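Local atomic coordinates of putative transcriptional regulator, IclR family (Arthrobacter aurescens, PDB entry 3OBF), a protein that probably acts as a DNA-binding transcription factor of the IclR family, represented here by its C-terminal, GAF-like domain. Residues Y56-L68 / Q78-V90. Numbering follows the deposited sequence. Where two conformers were deposited one is given.
Sequences YNEALSSSVQVFL and QLLRSGSITLTGV
Asn57-Ala59 and Ile85-Leu87 run side by side in the same direction and form a single parallel bridge, with Glu58 facing Thr86 at a CA-CA distance of 4.7 Å. Two backbone bonds define it: Thr86 N donates to Asn57 O (2.9 Å), and Ala59 N donates to Thr86 O (2.8 Å). That Thr86 bonds through both its N and its O to the residues on either side of Glu58 is the evidence for the parallel pattern. Thr86 O has a second donor in a water that also accepts from Leu60 N, which extends the link into the turn of residues 58-61.

Asn57 adds a side-chain bond, ND2 to Ser84 O (2.8 Å). With CG lying between the backbone N and the carbonyl carbon (chi1 77°), the amide reaches across to that carbonyl, and the donor approaches tilted 29° from the carbonyl plane.

Ile85 supplies the apolar centre. Its CG2 is 3.7 Å from Ala59 CB and also packs against Leu68 CD1, while Val64 CG1 meets Ile85 CG2 tip to tip at 4.1 Å. The methyl of Ala59 is bordered further by Leu80 CD2 and by CB and CD1 of Leu87; Leu87 CD1 also meets Leu60 CG. Between the helices, Leu68 CD2 and Leu79 CD1 touch at 3.7 Å as the two side chains cross at a slant.

Tyr98 of helix 92-108 lies against Leu68 and hydrogen-bonds to Ala59 O. The bridge directly follows edge strand 55-56, which pairs with Ser34. Together with the Ile85 cluster it fastens helix 73-82 and the loop after it to helix 62-69 and the end of strand 55-56, at the sheet's margin within this chain, in an IclR C-terminal domain of the GAF clan.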
ATOM      1  N   TYR A  56       2.357  -8.649  -5.145  1.00 30.12           N
ATOM      2  CA  TYR A  56       1.347  -8.968  -4.130  1.00 29.20           C
ATOM      3  C   TYR A  56      -0.031  -9.061  -4.788  1.00 28.74           C
ATOM      4  O   TYR A  56      -0.431  -8.144  -5.504  1.00 27.67           O
ATOM      5  CB  TYR A  56       1.363  -7.904  -3.007  1.00 29.13           C
ATOM      6  CG  TYR A  56       2.698  -7.844  -2.292  1.00 29.65           C
ATOM      7  CD1 TYR A  56       2.959  -8.656  -1.175  1.00 29.31           C
ATOM      8  CD2 TYR A  56       3.716  -7.009  -2.774  1.00 30.30           C
ATOM      9  CE1 TYR A  56       4.208  -8.630  -0.542  1.00 31.86           C
ATOM     10  CE2 TYR A  56       4.966  -6.971  -2.169  1.00 33.14           C
ATOM     11  CZ  TYR A  56       5.207  -7.783  -1.057  1.00 33.99           C
ATOM     12  OH  TYR A  56       6.438  -7.717  -0.479  1.00 36.66           O
ATOM     13  N   ASN A  57      -0.751 -10.165  -4.563  1.00 29.14           N
ATOM     14  CA  ASN A  57      -2.134 -10.255  -5.085  1.00 30.22           C
ATOM     15  C   ASN A  57      -3.187 -10.713  -4.052  1.00 30.68           C
ATOM     16  O   ASN A  57      -4.277 -11.172  -4.426  1.00 30.21           O
ATOM     17  CB  ASN A  57      -2.211 -11.098  -6.361  1.00 30.82           C
ATOM     18  CG  ASN A  57      -2.140 -12.573  -6.074  1.00 33.39           C
ATOM     19  OD1 ASN A  57      -1.457 -12.989  -5.172  1.00 34.63           O
ATOM     20  ND2 ASN A  57      -2.872 -13.366  -6.833  1.00 38.97           N
ATOM     21  N   GLU A  58      -2.866 -10.565  -2.766  1.00 30.40           N
ATOM     22  CA  GLU A  58      -3.824 -10.839  -1.688  1.00 30.54           C
ATOM     23  C   GLU A  58      -4.583  -9.558  -1.419  1.00 29.61           C
ATOM     24  O   GLU A  58      -4.005  -8.469  -1.265  1.00 28.09           O
ATOM     25  CB  GLU A  58      -3.100 -11.300  -0.419  1.00 32.03           C
ATOM     26  CG  GLU A  58      -2.369 -12.659  -0.656  1.00 37.15           C
ATOM     27  CD  GLU A  58      -1.433 -13.064   0.470  1.00 44.49           C
ATOM     28  OE1 GLU A  58      -1.898 -13.719   1.420  1.00 48.14           O
ATOM     29  OE2 GLU A  58      -0.212 -12.761   0.392  1.00 49.66           O
ATOM     30  N   ALA A  59      -5.891  -9.704  -1.384  1.00 29.45           N
ATOM     31  CA  ALA A  59      -6.810  -8.603  -1.160  1.00 29.16           C
ATOM     32  C   ALA A  59      -6.433  -7.790   0.076  1.00 29.76           C
ATOM     33  O   ALA A  59      -6.499  -6.558   0.069  1.00 29.25           O
ATOM     34  CB  ALA A  59      -8.250  -9.123  -1.083  1.00 28.25           C
ATOM     35  N   LEU A  60      -6.002  -8.481   1.123  1.00 31.16           N
ATOM     36  CA  LEU A  60      -5.804  -7.815   2.409  1.00 32.08           C
ATOM     37  C   LEU A  60      -4.455  -7.114   2.534  1.00 31.28           C
ATOM     38  O   LEU A  60      -4.221  -6.368   3.483  1.00 31.75           O
ATOM     39  CB  LEU A  60      -6.124  -8.753   3.570  1.00 33.30           C
ATOM     40  CG  LEU A  60      -7.626  -9.064   3.721  1.00 35.37           C
ATOM     41  CD1 LEU A  60      -7.907  -9.953   4.931  1.00 36.79           C
ATOM     42  CD2 LEU A  60      -8.474  -7.771   3.843  1.00 37.93           C
ATOM     43  N   SER A  61      -3.599  -7.347   1.542  0.50 31.15           N
ATOM     44  CA  SER A  61      -2.331  -6.629   1.388  0.50 30.69           C
ATOM     45  C   SER A  61      -2.616  -5.122   1.265  0.50 30.19           C
ATOM     46  O   SER A  61      -3.428  -4.692   0.439  0.50 30.40           O
ATOM     47  CB  SER A  61      -1.590  -7.171   0.160  0.50 30.15           C
ATOM     48  OG  SER A  61      -0.304  -6.607   0.006  0.50 30.09           O
ATOM     49  N   SER A  62      -1.984  -4.337   2.128  0.50 29.66           N
ATOM     50  CA  SER A  62      -2.246  -2.897   2.200  0.50 29.24           C
ATOM     51  C   SER A  62      -2.159  -2.226   0.845  0.50 27.97           C
ATOM     52  O   SER A  62      -3.040  -1.466   0.444  0.50 27.70           O
ATOM     53  CB  SER A  62      -1.244  -2.233   3.139  0.50 29.38           C
ATOM     54  OG  SER A  62      -1.588  -2.518   4.473  0.50 32.05           O
ATOM     55  N   SER A  63      -1.049  -2.506   0.178  0.50 26.70           N
ATOM     56  CA  SER A  63      -0.747  -2.028  -1.153  0.50 26.09           C
ATOM     57  C   SER A  63      -1.873  -2.343  -2.151  0.50 25.42           C
ATOM     58  O   SER A  63      -2.252  -1.514  -2.998  0.50 25.28           O
ATOM     59  CB  SER A  63       0.538  -2.739  -1.574  0.50 26.34           C
ATOM     60  OG  SER A  63       1.026  -2.272  -2.790  0.50 27.94           O
ATOM     61  N   VAL A  64      -2.400  -3.553  -2.037  1.00 23.96           N
ATOM     62  CA  VAL A  64      -3.414  -4.065  -2.940  1.00 24.54           C
ATOM     63  C   VAL A  64      -4.734  -3.330  -2.642  1.00 25.53           C
ATOM     64  O   VAL A  64      -5.433  -2.921  -3.579  1.00 26.03           O
ATOM     65  CB  VAL A  64      -3.550  -5.596  -2.816  1.00 24.68           C
ATOM     66  CG1 VAL A  64      -4.786  -6.115  -3.595  1.00 25.05           C
ATOM     67  CG2 VAL A  64      -2.282  -6.258  -3.352  1.00 23.45           C
ATOM     68  N   GLN A  65      -5.032  -3.117  -1.349  1.00 25.16           N
ATOM     69  CA  GLN A  65      -6.244  -2.382  -0.947  1.00 25.07           C
ATOM     70  C   GLN A  65      -6.260  -0.991  -1.569  1.00 25.28           C
ATOM     71  O   GLN A  65      -7.288  -0.564  -2.138  1.00 25.66           O
ATOM     72  CB  GLN A  65      -6.343  -2.237   0.571  1.00 24.94           C
ATOM     73  CG  GLN A  65      -6.710  -3.532   1.332  1.00 26.99           C
ATOM     74  CD  GLN A  65      -6.694  -3.333   2.852  1.00 28.86           C
ATOM     75  OE1 GLN A  65      -7.483  -2.539   3.401  1.00 30.10           O
ATOM     76  NE2 GLN A  65      -5.794  -4.043   3.538  1.00 26.51           N
ATOM     77  N   VAL A  66      -5.126  -0.289  -1.455  1.00 24.55           N
ATOM     78  CA  VAL A  66      -4.989   1.085  -1.980  1.00 24.38           C
ATOM     79  C   VAL A  66      -5.311   1.126  -3.487  1.00 24.39           C
ATOM     80  O   VAL A  66      -6.135   1.938  -3.939  1.00 24.12           O
ATOM     81  CB  VAL A  66      -3.572   1.596  -1.706  1.00 24.22           C
ATOM     82  CG1 VAL A  66      -3.264   2.850  -2.481  1.00 23.51           C
ATOM     83  CG2 VAL A  66      -3.408   1.822  -0.243  1.00 25.33           C
ATOM     84  N   PHE A  67      -4.679   0.245  -4.261  1.00 23.12           N
ATOM     85  CA  PHE A  67      -4.966   0.218  -5.683  1.00 23.93           C
ATOM     86  C   PHE A  67      -6.402  -0.191  -6.036  1.00 24.81           C
ATOM     87  O   PHE A  67      -7.000   0.359  -6.952  1.00 26.54           O
ATOM     88  CB  PHE A  67      -3.960  -0.661  -6.440  1.00 22.56           C
ATOM     89  CG  PHE A  67      -2.587  -0.104  -6.445  1.00 21.86           C
ATOM     90  CD1 PHE A  67      -2.336   1.164  -6.979  1.00 20.60           C
ATOM     91  CD2 PHE A  67      -1.534  -0.829  -5.905  1.00 21.47           C
ATOM     92  CE1 PHE A  67      -1.050   1.710  -6.981  1.00 19.88           C
ATOM     93  CE2 PHE A  67      -0.224  -0.286  -5.912  1.00 22.81           C
ATOM     94  CZ  PHE A  67       0.011   0.981  -6.465  1.00 19.29           C
ATOM     95  N   LEU A  68      -6.961  -1.159  -5.337  1.00 25.57           N
ATOM     96  CA  LEU A  68      -8.331  -1.550  -5.637  1.00 26.37           C
ATOM     97  C   LEU A  68      -9.350  -0.429  -5.319  1.00 28.00           C
ATOM     98  O   LEU A  68     -10.423  -0.369  -5.923  1.00 28.55           O
ATOM     99  CB  LEU A  68      -8.664  -2.863  -4.936  1.00 25.54           C
ATOM    100  CG  LEU A  68      -7.950  -4.118  -5.473  1.00 23.67           C
ATOM    101  CD1 LEU A  68      -8.376  -5.344  -4.680  1.00 25.91           C
ATOM    102  CD2 LEU A  68      -8.266  -4.351  -6.921  1.00 23.31           C
ATOM    103  N   GLN A  78     -15.069  -8.615  -9.917  1.00 35.83           N
ATOM    104  CA  GLN A  78     -14.558  -9.544 -10.893  1.00 36.60           C
ATOM    105  C   GLN A  78     -13.194 -10.115 -10.512  1.00 35.81           C
ATOM    106  O   GLN A  78     -12.980 -11.314 -10.636  1.00 36.38           O
ATOM    107  CB  GLN A  78     -14.529  -8.870 -12.260  1.00 38.13           C
ATOM    108  CG  GLN A  78     -15.947  -8.504 -12.720  1.00 41.45           C
ATOM    109  CD  GLN A  78     -15.993  -7.475 -13.836  1.00 45.90           C
ATOM    110  OE1 GLN A  78     -14.994  -6.804 -14.137  1.00 46.92           O
ATOM    111  NE2 GLN A  78     -17.174  -7.334 -14.456  1.00 48.23           N
ATOM    112  N   LEU A  79     -12.283  -9.264 -10.054  1.00 34.26           N
ATOM    113  CA  LEU A  79     -10.970  -9.696  -9.574  1.00 33.51           C
ATOM    114  C   LEU A  79     -11.061 -10.647  -8.377  1.00 33.35           C
ATOM    115  O   LEU A  79     -10.296 -11.605  -8.268  1.00 33.93           O
ATOM    116  CB  LEU A  79     -10.097  -8.476  -9.211  1.00 32.69           C
ATOM    117  CG  LEU A  79      -9.499  -7.719 -10.401  1.00 32.44           C
ATOM    118  CD1 LEU A  79      -8.940  -6.384  -9.950  1.00 27.99           C
ATOM    119  CD2 LEU A  79      -8.397  -8.559 -11.081  1.00 31.34           C
ATOM    120  N   LEU A  80     -11.990 -10.415  -7.472  1.00 33.50           N
ATOM    121  CA  LEU A  80     -12.095 -11.342  -6.340  1.00 34.21           C
ATOM    122  C   LEU A  80     -12.715 -12.689  -6.747  1.00 35.40           C
ATOM    123  O   LEU A  80     -12.158 -13.734  -6.432  1.00 35.42           O
ATOM    124  CB  LEU A  80     -12.840 -10.701  -5.174  1.00 34.23           C
ATOM    125  CG  LEU A  80     -12.156  -9.482  -4.530  1.00 34.24           C
ATOM    126  CD1 LEU A  80     -13.128  -8.707  -3.655  1.00 33.39           C
ATOM    127  CD2 LEU A  80     -10.956  -9.924  -3.712  1.00 34.48           C
ATOM    128  N   ARG A  81     -13.836 -12.665  -7.472  1.00 36.19           N
ATOM    129  CA  ARG A  81     -14.542 -13.895  -7.858  1.00 37.42           C
ATOM    130  C   ARG A  81     -13.766 -14.717  -8.898  1.00 36.81           C
ATOM    131  O   ARG A  81     -13.983 -15.924  -9.012  1.00 36.41           O
ATOM    132  CB  ARG A  81     -15.950 -13.600  -8.411  1.00 38.24           C
ATOM    133  CG  ARG A  81     -16.839 -12.730  -7.549  1.00 42.92           C
ATOM    134  CD  ARG A  81     -17.473 -13.537  -6.442  1.00 50.73           C
ATOM    135  NE  ARG A  81     -18.248 -12.732  -5.485  1.00 56.40           N
ATOM    136  CZ  ARG A  81     -19.582 -12.662  -5.464  1.00 59.54           C
ATOM    137  NH1 ARG A  81     -20.308 -13.338  -6.349  1.00 59.97           N
ATOM    138  NH2 ARG A  81     -20.199 -11.923  -4.549  1.00 60.99           N
ATOM    139  N   SER A  82     -12.898 -14.055  -9.669  1.00 35.81           N
ATOM    140  CA  SER A  82     -12.018 -14.767 -10.584  1.00 35.98           C
ATOM    141  C   SER A  82     -10.827 -15.413  -9.883  1.00 35.91           C
ATOM    142  O   SER A  82     -10.168 -16.246 -10.469  1.00 36.43           O
ATOM    143  CB  SER A  82     -11.476 -13.840 -11.683  1.00 36.01           C
ATOM    144  OG  SER A  82     -10.452 -12.998 -11.164  1.00 36.40           O
ATOM    145  N   GLY A  83     -10.495 -14.977  -8.668  1.00 35.66           N
ATOM    146  CA  GLY A  83      -9.322 -15.488  -7.998  1.00 35.21           C
ATOM    147  C   GLY A  83      -8.052 -14.759  -8.405  1.00 35.64           C
ATOM    148  O   GLY A  83      -6.979 -15.084  -7.908  1.00 36.19           O
ATOM    149  N   SER A  84      -8.139 -13.762  -9.279  1.00 34.64           N
ATOM    150  CA  SER A  84      -6.931 -12.969  -9.590  1.00 35.46           C
ATOM    151  C   SER A  84      -6.369 -12.317  -8.345  1.00 34.83           C
ATOM    152  O   SER A  84      -5.170 -12.305  -8.141  1.00 35.93           O
ATOM    153  CB  SER A  84      -7.217 -11.869 -10.619  1.00 34.77           C
ATOM    154  OG  SER A  84      -7.593 -12.484 -11.811  1.00 36.92           O
ATOM    155  N   ILE A  85      -7.248 -11.717  -7.556  1.00 34.23           N
ATOM    156  CA  ILE A  85      -6.881 -11.186  -6.242  1.00 33.65           C
ATOM    157  C   ILE A  85      -7.498 -12.155  -5.222  1.00 34.05           C
ATOM    158  O   ILE A  85      -8.664 -12.481  -5.355  1.00 33.42           O
ATOM    159  CB  ILE A  85      -7.403  -9.743  -6.066  1.00 32.87           C
ATOM    160  CG1 ILE A  85      -6.733  -8.790  -7.082  1.00 33.10           C
ATOM    161  CG2 ILE A  85      -7.197  -9.253  -4.677  1.00 31.83           C
ATOM    162  CD1 ILE A  85      -5.240  -8.608  -6.911  1.00 32.12           C
ATOM    163  N   THR A  86      -6.706 -12.656  -4.260  1.00 35.28           N
ATOM    164  CA  THR A  86      -7.188 -13.710  -3.366  1.00 37.43           C
ATOM    165  C   THR A  86      -7.700 -13.146  -2.056  1.00 39.22           C
ATOM    166  O   THR A  86      -7.132 -12.189  -1.485  1.00 38.72           O
ATOM    167  CB  THR A  86      -6.151 -14.837  -3.099  1.00 37.61           C
ATOM    168  OG1 THR A  86      -5.042 -14.296  -2.391  1.00 37.23           O
ATOM    169  CG2 THR A  86      -5.672 -15.503  -4.424  1.00 36.71           C
ATOM    170  N   LEU A  87      -8.795 -13.741  -1.599  1.00 42.00           N
ATOM    171  CA  LEU A  87      -9.465 -13.325  -0.368  1.00 45.14           C
ATOM    172  C   LEU A  87     -10.156 -14.537   0.251  1.00 48.21           C
ATOM    173  O   LEU A  87     -10.776 -15.315  -0.477  1.00 48.21           O
ATOM    174  CB  LEU A  87     -10.502 -12.227  -0.657  1.00 44.27           C
ATOM    175  CG  LEU A  87     -11.344 -11.746   0.532  1.00 44.17           C
ATOM    176  CD1 LEU A  87     -10.440 -11.046   1.561  1.00 42.85           C
ATOM    177  CD2 LEU A  87     -12.448 -10.802   0.082  1.00 43.65           C
ATOM    178  N   THR A  88     -10.039 -14.698   1.572  1.00 51.77           N
ATOM    179  CA  THR A  88     -10.647 -15.837   2.277  1.00 56.02           C
ATOM    180  C   THR A  88     -12.163 -15.784   2.275  1.00 58.55           C
ATOM    181  O   THR A  88     -12.750 -14.811   2.759  1.00 59.44           O
ATOM    182  CB  THR A  88     -10.216 -15.911   3.739  1.00 56.10           C
ATOM    183  OG1 THR A  88      -8.810 -16.138   3.790  1.00 56.94           O
ATOM    184  CG2 THR A  88     -10.924 -17.082   4.455  1.00 57.72           C
ATOM    185  N   GLY A  89     -12.782 -16.851   1.772  1.00 60.80           N
ATOM    186  CA  GLY A  89     -14.238 -16.962   1.736  1.00 63.65           C
ATOM    187  C   GLY A  89     -14.897 -15.697   1.192  1.00 64.56           C
ATOM    188  O   GLY A  89     -15.515 -14.945   1.947  1.00 65.55           O
ATOM    189  N   VAL A  90     -14.746 -15.447  -0.108  1.00 64.64           N
ATOM    190  CA  VAL A  90     -15.502 -14.389  -0.764  1.00 64.59           C
ATOM    191  C   VAL A  90     -16.968 -14.825  -0.933  1.00 66.09           C
ATOM    192  O   VAL A  90     -17.247 -15.954  -1.372  1.00 67.01           O
ATOM    193  CB  VAL A  90     -14.895 -13.982  -2.145  1.00 64.15           C
ATOM    194  CG1 VAL A  90     -13.395 -13.752  -2.052  1.00 63.37           C
ATOM    195  CG2 VAL A  90     -15.181 -15.012  -3.197  1.00 64.17           C
TER
HETATM  196  O   HOH W   1      -6.145 -11.344   1.402  1.00 35.27           O